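Local coordinates for protein endo-xylogalacturonan hydrolase A (Aspergillus tubingensis, PDB 4C2L) that hydrolyses xylogalacturonan, the xylose-substituted galacturonan of the hairy regions of pectin, as a secreted family 28 glycoside hydrolase, at residues Ile259-Ala264 with Asp292-Ala297; Thr332-Asp337 with Lys361-Lys366. All coordinates share one frame; numbering follows the deposited sequence. Where two conformers were deposited one is given.

Contact 1 (Ile259-Ala264 with Asp292-Ala297). With NAG (2-acetamido-2-deoxy-beta-D-glucopyranose), chain D.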
loop_
_atom_site.group_PDB
_atom_site.type_symbol
_atom_site.label_atom_id
_atom_site.label_comp_id
_atom_site.label_asym_id
_atom_site.label_seq_id
_atom_site.Cartn_x
_atom_site.Cartn_y
_atom_site.Cartn_z
ATOM N N ILE A 259 4.450 12.512 5.642
ATOM C CA ILE A 259 5.252 13.654 5.230
ATOM C C ILE A 259 5.015 13.922 3.746
ATOM O O ILE A 259 5.119 13.002 2.927
ATOM C CB ILE A 259 6.758 13.346 5.448
ATOM C CG1 ILE A 259 7.030 12.994 6.918
ATOM C CG2 ILE A 259 7.607 14.515 4.968
ATOM C CD1 ILE A 259 8.331 12.247 7.163
ATOM N N ASN A 260 4.683 15.165 3.391
ATOM C CA ASN A 260 4.532 15.540 1.986
ATOM C C ASN A 260 3.598 14.617 1.220
ATOM O O ASN A 260 3.852 14.293 0.060
ATOM C CB ASN A 260 5.898 15.518 1.281
ATOM C CG ASN A 260 6.810 16.626 1.741
ATOM O OD1 ASN A 260 6.409 17.498 2.508
ATOM N ND2 ASN A 260 8.058 16.589 1.280
ATOM N N SER A 261 2.523 14.181 1.868
ATOM C CA SER A 261 1.580 13.272 1.243
ATOM C C SER A 261 0.352 14.059 0.743
ATOM O O SER A 261 0.101 15.185 1.197
ATOM C CB SER A 261 1.220 12.145 2.222
ATOM O OG SER A 261 2.376 11.339 2.508
ATOM N N THR A 262 -0.390 13.505 -0.205
ATOM C CA THR A 262 -1.564 14.242 -0.699
ATOM C C THR A 262 -2.659 14.276 0.366
ATOM O O THR A 262 -3.401 15.247 0.470
ATOM C CB THR A 262 -2.128 13.663 -2.012
ATOM O OG1 THR A 262 -2.416 12.276 -1.829
ATOM C CG2 THR A 262 -1.138 13.849 -3.180
ATOM N N LYS A 263 -2.774 13.197 1.126
ATOM C CA LYS A 263 -3.602 13.154 2.341
ATOM C C LYS A 263 -2.864 12.267 3.317
ATOM O O LYS A 263 -2.145 11.352 2.909
ATOM C CB LYS A 263 -5.023 12.627 2.065
ATOM C CG LYS A 263 -5.088 11.156 1.648
ATOM C CD LYS A 263 -6.515 10.695 1.374
ATOM C CE LYS A 263 -6.587 9.199 1.062
ATOM N NZ LYS A 263 -6.014 8.880 -0.270
ATOM N N ALA A 264 -2.992 12.543 4.607
ATOM C CA ALA A 264 -2.399 11.671 5.598
ATOM C C ALA A 264 -3.210 10.378 5.668
ATOM O O ALA A 264 -2.670 9.286 5.793
ATOM C CB ALA A 264 -2.360 12.352 6.955
ATOM N N ASP A 292 2.913 16.185 8.399
ATOM C CA ASP A 292 4.029 17.081 8.109
ATOM C C ASP A 292 3.953 17.505 6.658
ATOM O O ASP A 292 4.430 16.801 5.765
ATOM C CB ASP A 292 5.354 16.378 8.430
ATOM C CG ASP A 292 6.581 17.208 8.060
ATOM O OD1 ASP A 292 6.434 18.358 7.584
ATOM O OD2 ASP A 292 7.701 16.672 8.223
ATOM N N ASN A 293 3.327 18.655 6.419
ATOM C CA ASN A 293 3.243 19.230 5.085
ATOM C C ASN A 293 2.445 18.356 4.099
ATOM O O ASN A 293 2.692 18.375 2.900
ATOM C CB ASN A 293 4.662 19.528 4.534
ATOM C CG ASN A 293 4.641 20.501 3.380
ATOM O OD1 ASN A 293 3.951 21.513 3.431
ATOM N ND2 ASN A 293 5.395 20.198 2.323
ATOM N N SER A 294 1.478 17.596 4.613
ATOM C CA SER A 294 0.551 16.856 3.751
ATOM C C SER A 294 -0.617 17.757 3.349
ATOM O O SER A 294 -0.968 18.672 4.092
ATOM C CB SER A 294 0.075 15.600 4.463
ATOM O OG SER A 294 1.171 14.705 4.617
ATOM N N ASP A 295 -1.213 17.533 2.182
ATOM C CA ASP A 295 -2.212 18.493 1.684
ATOM C C ASP A 295 -3.511 18.512 2.498
ATOM O O ASP A 295 -4.069 19.578 2.760
ATOM C CB ASP A 295 -2.491 18.299 0.195
ATOM C CG ASP A 295 -1.233 18.423 -0.658
ATOM O OD1 ASP A 295 -0.342 19.233 -0.318
ATOM O OD2 ASP A 295 -1.146 17.695 -1.668
ATOM N N TYR A 296 -3.992 17.337 2.882
ATOM C CA TYR A 296 -5.087 17.209 3.836
ATOM C C TYR A 296 -4.644 16.273 4.938
ATOM O O TYR A 296 -3.894 15.319 4.694
ATOM C CB TYR A 296 -6.323 16.582 3.179
ATOM C CG TYR A 296 -7.111 17.434 2.216
ATOM C CD1 TYR A 296 -7.527 18.726 2.554
ATOM C CD2 TYR A 296 -7.518 16.909 0.990
ATOM C CE1 TYR A 296 -8.280 19.483 1.667
ATOM C CE2 TYR A 296 -8.276 17.655 0.103
ATOM C CZ TYR A 296 -8.656 18.938 0.454
ATOM O OH TYR A 296 -9.406 19.675 -0.437
ATOM N N ALA A 297 -5.140 16.509 6.146
ATOM C CA ALA A 297 -4.936 15.593 7.240
ATOM C C ALA A 297 -5.847 14.380 7.058
ATOM O O ALA A 297 -5.454 13.250 7.332
ATOM C CB ALA A 297 -5.238 16.279 8.563
HETATM C C1 NAG D . 8.967 17.641 1.651
HETATM C C2 NAG D . 10.413 17.234 1.412
HETATM C C3 NAG D . 11.369 18.420 1.562
HETATM C C4 NAG D . 10.899 19.604 0.727
HETATM C C5 NAG D . 9.454 19.916 1.124
HETATM C C6 NAG D . 8.893 21.115 0.369
HETATM C C7 NAG D . 11.277 15.078 2.157
HETATM C C8 NAG D . 11.596 14.274 3.380
HETATM N N2 NAG D . 10.782 16.275 2.422
HETATM O O3 NAG D . 12.661 18.003 1.175
HETATM O O4 NAG D . 11.730 20.730 0.952
HETATM O O5 NAG D . 8.643 18.770 0.863
HETATM O O6 NAG D . 8.913 20.828 -1.010
HETATM O O7 NAG D . 11.469 14.650 1.014
HETATM O O HOH W 1 7.844 18.338 4.995
#

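Contact 2 (Thr332-Asp337 with Lys361-Lys366)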
loop_
_atom_site.group_PDB
_atom_site.type_symbol
_atom_site.label_atom_id
_atom_site.label_comp_id
_atom_site.label_asym_id
_atom_site.label_seq_id
_atom_site.Cartn_x
_atom_site.Cartn_y
_atom_site.Cartn_z
ATOM N N THR A 332 -0.508 21.086 7.818
ATOM C CA THR A 332 -0.713 20.767 6.415
ATOM C C THR A 332 0.146 21.669 5.521
ATOM O O THR A 332 0.814 22.584 6.003
ATOM C CB THR A 332 -2.192 20.882 5.998
ATOM O OG1 THR A 332 -2.708 22.168 6.379
ATOM C CG2 THR A 332 -3.038 19.773 6.653
ATOM N N SER A 333 0.112 21.396 4.224
ATOM C CA SER A 333 0.793 22.203 3.227
ATOM C C SER A 333 0.028 23.498 2.939
ATOM O O SER A 333 -1.085 23.695 3.433
ATOM C CB SER A 333 0.914 21.408 1.929
ATOM O OG SER A 333 -0.337 21.356 1.270
ATOM N N ASP A 334 0.624 24.351 2.106
ATOM C CA ASP A 334 -0.017 25.574 1.612
ATOM C C ASP A 334 -1.189 25.301 0.688
ATOM O O ASP A 334 -2.026 26.171 0.482
ATOM C CB ASP A 334 0.988 26.415 0.807
ATOM C CG ASP A 334 2.099 26.974 1.652
ATOM O OD1 ASP A 334 1.874 27.271 2.847
ATOM O OD2 ASP A 334 3.215 27.133 1.107
ATOM N N LYS A 335 -1.246 24.099 0.117
ATOM C CA LYS A 335 -2.089 23.867 -1.042
ATOM C C LYS A 335 -3.563 24.219 -0.826
ATOM O O LYS A 335 -4.161 24.904 -1.652
ATOM C CB LYS A 335 -1.979 22.422 -1.522
ATOM C CG LYS A 335 -2.798 22.173 -2.771
ATOM C CD LYS A 335 -2.585 20.774 -3.309
ATOM C CE LYS A 335 -3.307 20.622 -4.634
ATOM N NZ LYS A 335 -3.071 19.257 -5.166
ATOM N N TYR A 336 -4.144 23.722 0.262
ATOM C CA TYR A 336 -5.579 23.923 0.510
ATOM C C TYR A 336 -5.871 24.871 1.669
ATOM O O TYR A 336 -7.038 25.115 1.996
ATOM C CB TYR A 336 -6.277 22.582 0.750
ATOM C CG TYR A 336 -6.243 21.655 -0.438
ATOM C CD1 TYR A 336 -6.839 22.016 -1.648
ATOM C CD2 TYR A 336 -5.624 20.407 -0.350
ATOM C CE1 TYR A 336 -6.819 21.155 -2.743
ATOM C CE2 TYR A 336 -5.602 19.542 -1.436
ATOM C CZ TYR A 336 -6.194 19.917 -2.623
ATOM O OH TYR A 336 -6.166 19.054 -3.696
ATOM N N ASP A 337 -4.812 25.397 2.281
ATOM C CA ASP A 337 -4.917 26.382 3.348
ATOM C C ASP A 337 -6.082 27.335 3.029
ATOM O O ASP A 337 -6.121 27.920 1.948
ATOM C CB ASP A 337 -3.582 27.135 3.446
ATOM C CG ASP A 337 -3.440 27.937 4.728
ATOM O OD1 ASP A 337 -4.464 28.393 5.279
ATOM O OD2 ASP A 337 -2.293 28.110 5.199
ATOM N N LYS A 361 -3.233 22.088 11.971
ATOM C CA LYS A 361 -3.438 23.433 11.451
ATOM C C LYS A 361 -2.826 23.589 10.072
ATOM O O LYS A 361 -1.876 22.883 9.730
ATOM C CB LYS A 361 -2.823 24.460 12.413
ATOM C CG LYS A 361 -3.601 24.617 13.714
ATOM C CD LYS A 361 -2.833 25.441 14.738
ATOM C CE LYS A 361 -3.776 26.085 15.748
ATOM N NZ LYS A 361 -4.800 25.139 16.278
ATOM N N ALA A 362 -3.374 24.511 9.287
ATOM C CA ALA A 362 -2.771 24.928 8.031
ATOM C C ALA A 362 -1.587 25.870 8.364
ATOM O O ALA A 362 -1.458 26.287 9.508
ATOM C CB ALA A 362 -3.809 25.613 7.163
ATOM N N PRO A 363 -0.702 26.154 7.390
ATOM C CA PRO A 363 0.430 27.063 7.657
ATOM C C PRO A 363 0.017 28.437 8.224
ATOM O O PRO A 363 0.721 28.980 9.076
ATOM C CB PRO A 363 1.076 27.201 6.279
ATOM C CG PRO A 363 0.859 25.841 5.673
ATOM C CD PRO A 363 -0.560 25.508 6.070
ATOM N N SER A 364 -1.113 28.965 7.761
ATOM C CA SER A 364 -1.696 30.216 8.275
ATOM C C SER A 364 -2.103 30.171 9.751
ATOM O O SER A 364 -2.350 31.215 10.361
ATOM C CB SER A 364 -2.929 30.574 7.455
ATOM O OG SER A 364 -3.968 29.620 7.679
ATOM N N GLY A 365 -2.202 28.969 10.315
ATOM C CA GLY A 365 -2.689 28.791 11.679
ATOM C C GLY A 365 -4.172 28.433 11.728
ATOM O O GLY A 365 -4.676 28.031 12.772
ATOM N N LYS A 366 -4.869 28.575 10.604
ATOM C CA LYS A 366 -6.288 28.212 10.529
ATOM C C LYS A 366 -6.470 26.697 10.415
ATOM O O LYS A 366 -5.495 25.975 10.165
ATOM C CB LYS A 366 -6.962 28.941 9.374
ATOM C CG LYS A 366 -7.147 30.422 9.668
ATOM C CD LYS A 366 -7.408 31.218 8.407
ATOM C CE LYS A 366 -7.616 32.685 8.744
ATOM N NZ LYS A 366 -8.111 33.431 7.554
#

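Contact 1 (Ile259-Ala264 with Asp292-Ala297)
N260 and N293 meet at equivalent corners of two successive coils of the right-handed parallel beta-helix of family 28, where the chain leaves one strand and bends into the next. The in-register course of the coils follows from the CA pairing, I259 with D292, S261 with S294 and K263 with Y296, and from the parallel bridge of I259 with D292, which includes N260 N to D292 O (2.9 Å). D295 N to S261 O (2.9 Å) is a further backbone bond.

The side chain of N260 is the one to follow outward. Its CB starts away from the other coil, but chi1 of -70° sets CG anti to the carbonyl carbon, and the amide comes back toward N293. OD1 accepts from N293 ND2 at 2.9 Å; OD1 lies close to the plane of the N293 amide, but ND2 stands 42° above the carbonyl plane of N260, so the bond misses a lone-pair direction, and the two amide planes stand 75° apart. A water molecule donates to the same OD1 and to D292 OD1, giving the N260 oxygen two donors. At the tip ND2 is bonded covalently to C1 of the N-acetylglucosamine, which confirms N-glycosylation here; the grip on OD1 probably limits rotation of the sugar-bearing amide.

One step inward, S294 takes part through its side chain: its OG receives the N-H of S261. In the conformer given, S261 OG is hydrogen-bonded to S232 OG. Just before the chain turns at A264, K263 sends its chain away from Y296, and NZ hydrogen-bonds to H233 O and S236 OG. H233 is an active-site residue by similarity, so this end of the contact borders the probable catalytic region. The next residue, A264, brings its CB to 3.2 Å from A297 O.

Contact 2 (Thr332-Asp337 with Lys361-Lys366)
A single backbone bond, T332 N to K361 O (3.0 Å, 156° at the hydrogen), joins the two loops, after which A362-G365 folds into a type I beta turn closed by G365 N on A362 O.

D337 makes the principal polar contact with that turn. Its carboxylate reaches the middle of the turn because chi1 of -166° swings CG to the far side from the backbone N, and it grips S364 twice: OD1 accepts from S364 OG at 2.7 Å and OD2 from S364 N at 2.9 Å. Both oxygens use their syn lone pairs, a two-point hold that fixes the rotation of the carboxylate. S364 OG also accepts from K366 N, forming an ST turn, so one hydroxyl serves both the carboxylate and the local fold. A362 CB packs against the same carboxylate, 3.4 Å from D337 CG.

P363 lies against the loop carbonyls and two acidic side chains. Its CD lies 3.2 Å from T332 O and equally near S333 O, while CG meets D334 OD1 at 3.3 Å; D337 and P363 run past one another in opposite directions. These are carbon-oxygen packing contacts. The nitrogen of P363, 3.3 Å from D337 OD2, has no hydrogen to share. T332 adds its OG1 alongside A362 CA.

The pairing joins the loop between strands 331-332 and 339-344 to the one between strands 350-358 and 368-372, at consecutive coils of the beta-helix. T332 and A362 both touch V340 on strand 339-344, and Y336 stacks its ring with Y296 of strand 296-301 in the preceding coil.

Contact 1 closes before contact 2 opens along the chain, and their centres lie 10 Å apart on the same side of the chain's centre. The two share one row of connecting loops and turns: 259-264, 292-297, 332-337 and 361-366 each lead into a strand of the same parallel sheet, namely 266-269, 296-301, 339-344 and 368-372. The coils join directly between the contacts, for S333 N lies 2.9 Å from S294 O and S333 OG lies 2.7 Å from D295 OD1, both probable hydrogen bonds. The row therefore runs continuously from the glycosylated turn, near the probable active site, to loops remote from the annotated sites toward the C-terminal end of the beta-helix.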